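Local coordinates for uncharacterized protein (Bacteroides eggerthii DSM 20697, PDB 4ECO) that is of unknown function but, as a leucine-rich repeat protein, probably binds other proteins, at residues G313-K318 with L338-E343. Numbering follows the deposited sequence.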
loop_
_atom_site.group_PDB
_atom_site.type_symbol
_atom_site.label_atom_id
_atom_site.label_comp_id
_atom_site.label_asym_id
_atom_site.label_seq_id
_atom_site.Cartn_x
_atom_site.Cartn_y
_atom_site.Cartn_z
ATOM N N GLY A 313 10.338 2.949 -0.101
ATOM C CA GLY A 313 9.587 3.882 -0.937
ATOM C C GLY A 313 10.032 5.328 -0.773
ATOM O O GLY A 313 10.776 5.648 0.163
ATOM N N TYR A 314 9.565 6.224 -1.673
ATOM C CA TYR A 314 9.895 7.661 -1.683
ATOM C C TYR A 314 11.442 7.870 -1.713
ATOM O O TYR A 314 12.008 8.621 -0.927
ATOM C CB TYR A 314 9.260 8.404 -0.501
ATOM C CG TYR A 314 7.747 8.417 -0.511
ATOM C CD1 TYR A 314 7.043 9.407 -1.193
ATOM C CD2 TYR A 314 7.015 7.480 0.215
ATOM C CE1 TYR A 314 5.648 9.437 -1.188
ATOM C CE2 TYR A 314 5.620 7.492 0.209
ATOM C CZ TYR A 314 4.943 8.488 -0.477
ATOM O OH TYR A 314 3.578 8.541 -0.457
ATOM N N ASN A 315 12.102 7.205 -2.647
ATOM C CA ASN A 315 13.538 7.284 -2.768
ATOM C C ASN A 315 13.911 7.499 -4.237
ATOM O O ASN A 315 13.017 7.756 -5.053
ATOM C CB ASN A 315 14.188 6.028 -2.166
ATOM C CG ASN A 315 14.372 6.116 -0.672
ATOM O OD1 ASN A 315 14.950 7.079 -0.141
ATOM N ND2 ASN A 315 13.973 5.073 0.037
ATOM N N ASN A 316 15.220 7.443 -4.569
ATOM C CA ASN A 316 15.677 7.723 -5.917
ATOM C C ASN A 316 16.232 6.496 -6.665
ATOM O O ASN A 316 16.881 6.689 -7.710
ATOM C CB ASN A 316 16.758 8.792 -5.853
ATOM C CG ASN A 316 16.329 10.086 -5.221
ATOM O OD1 ASN A 316 15.314 10.720 -5.583
ATOM N ND2 ASN A 316 17.122 10.520 -4.268
ATOM N N LEU A 317 15.968 5.254 -6.183
ATOM C CA LEU A 317 16.469 4.020 -6.807
ATOM C C LEU A 317 16.166 3.936 -8.296
ATOM O O LEU A 317 15.008 4.100 -8.674
ATOM C CB LEU A 317 15.868 2.774 -6.148
ATOM C CG LEU A 317 16.246 2.448 -4.726
ATOM C CD1 LEU A 317 15.286 1.390 -4.158
ATOM C CD2 LEU A 317 17.698 1.999 -4.642
ATOM N N LYS A 318 17.185 3.680 -9.138
ATOM C CA LYS A 318 16.971 3.503 -10.582
ATOM C C LYS A 318 16.905 2.011 -10.903
ATOM O O LYS A 318 16.338 1.633 -11.917
ATOM C CB LYS A 318 18.041 4.216 -11.429
ATOM C CG LYS A 318 17.750 5.698 -11.628
ATOM C CD LYS A 318 18.949 6.383 -12.230
ATOM C CE LYS A 318 18.897 7.880 -12.068
ATOM N NZ LYS A 318 20.259 8.486 -12.187
ATOM N N LEU A 338 7.454 2.118 -3.587
ATOM C CA LEU A 338 6.582 3.187 -4.055
ATOM C C LEU A 338 7.350 4.474 -4.292
ATOM O O LEU A 338 8.204 4.832 -3.484
ATOM C CB LEU A 338 5.482 3.459 -3.031
ATOM C CG LEU A 338 4.319 2.488 -2.976
ATOM C CD1 LEU A 338 3.644 2.565 -1.624
ATOM C CD2 LEU A 338 3.298 2.819 -4.029
ATOM N N TYR A 339 7.081 5.148 -5.403
ATOM C CA TYR A 339 7.647 6.440 -5.765
ATOM C C TYR A 339 9.168 6.446 -5.696
ATOM O O TYR A 339 9.781 7.133 -4.869
ATOM C CB TYR A 339 7.070 7.568 -4.885
ATOM C CG TYR A 339 5.564 7.599 -4.846
ATOM C CD1 TYR A 339 4.835 8.234 -5.842
ATOM C CD2 TYR A 339 4.864 6.998 -3.809
ATOM C CE1 TYR A 339 3.439 8.281 -5.801
ATOM C CE2 TYR A 339 3.469 7.037 -3.758
ATOM C CZ TYR A 339 2.761 7.687 -4.753
ATOM O OH TYR A 339 1.387 7.735 -4.693
ATOM N N ASN A 340 9.769 5.672 -6.585
ATOM C CA ASN A 340 11.209 5.625 -6.795
ATOM C C ASN A 340 11.424 6.014 -8.259
ATOM O O ASN A 340 10.520 6.598 -8.856
ATOM C CB ASN A 340 11.797 4.249 -6.416
ATOM C CG ASN A 340 12.265 4.130 -4.982
ATOM O OD1 ASN A 340 13.424 4.420 -4.664
ATOM N ND2 ASN A 340 11.401 3.628 -4.100
ATOM N N GLN A 341 12.571 5.681 -8.847
ATOM C CA GLN A 341 12.844 5.984 -10.245
ATOM C C GLN A 341 13.234 4.715 -10.978
ATOM O O GLN A 341 14.047 4.769 -11.913
ATOM C CB GLN A 341 13.975 7.007 -10.328
ATOM C CG GLN A 341 13.627 8.438 -9.991
ATOM C CD GLN A 341 14.849 9.263 -10.320
ATOM O OE1 GLN A 341 15.765 9.396 -9.500
ATOM N NE2 GLN A 341 14.955 9.726 -11.577
ATOM N N LEU A 342 12.721 3.557 -10.491
ATOM C CA LEU A 342 13.051 2.229 -11.015
ATOM C C LEU A 342 12.735 2.170 -12.498
ATOM O O LEU A 342 11.612 2.456 -12.901
ATOM C CB LEU A 342 12.315 1.108 -10.250
ATOM C CG LEU A 342 12.618 0.925 -8.751
ATOM C CD1 LEU A 342 11.663 -0.051 -8.150
ATOM C CD2 LEU A 342 14.013 0.414 -8.517
ATOM N N GLU A 343 13.756 1.891 -13.311
ATOM C CA GLU A 343 13.655 1.844 -14.770
ATOM C C GLU A 343 14.129 0.490 -15.323
ATOM O O GLU A 343 14.972 -0.176 -14.694
ATOM C CB GLU A 343 14.471 2.991 -15.407
ATOM C CG GLU A 343 15.964 2.925 -15.112
ATOM C CD GLU A 343 16.818 4.119 -15.482
ATOM O OE1 GLU A 343 16.258 5.199 -15.780
ATOM O OE2 GLU A 343 18.061 3.980 -15.423
#
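Tyr314 and Tyr339 lie side by side with their hydroxyl ends pointing the same way, ring planes 23° apart and centroids 4.9 Å apart. They are slid so far that they barely overlap: CD2 of Tyr339 sits over one face of the Tyr314 ring, near its rim, 3.7 Å from Tyr314 CZ. Both rings leave the backbone alike, CG opposite the carbonyl carbon (chi1 -64° in Tyr314, -52° in Tyr339), which keeps them in step. Tyr314 OH also bonds to the backbone N of Leu183, so a leucine here would probably leave that amide without its partner and Tyr339 without the flat face it leans on. At the backbone from which the rings spring, Tyr314 N donates to Leu338 O at 2.7 Å, while Asn315 N makes only a weak bond to Tyr339 O.

The next step inward belongs to Asn340. Its OD1 takes the N-H of Leu317 on a lone pair in the carbonyl plane (3.1 Å), and Leu317 CB packs against the same oxygen. ND2 turns back to the carbonyl oxygens of Cys337 and Ile312, so the buried amide is used at both ends and ties successive turns together. Asn315 repeats this role one turn earlier, its ND2 reaching Ile312 O and Val280 O.

Past the asparagines, Gln341 N bonds to Leu317 O, and CD2 of Leu342 rests 3.8 Å from Leu317 CB. Glu343 N reaches Lys318 O in a nearly straight bond (2.9 Å). The extended Lys318 chain runs beside Glu343, but its NZ makes its salt bridge with Glu289.

Matching Tyr-Asn-x-Leu segments after parallel strands 309-311 and 334-336, with inward asparagines bonding backbone groups, form the asparagine ladder of a leucine-rich repeat solenoid.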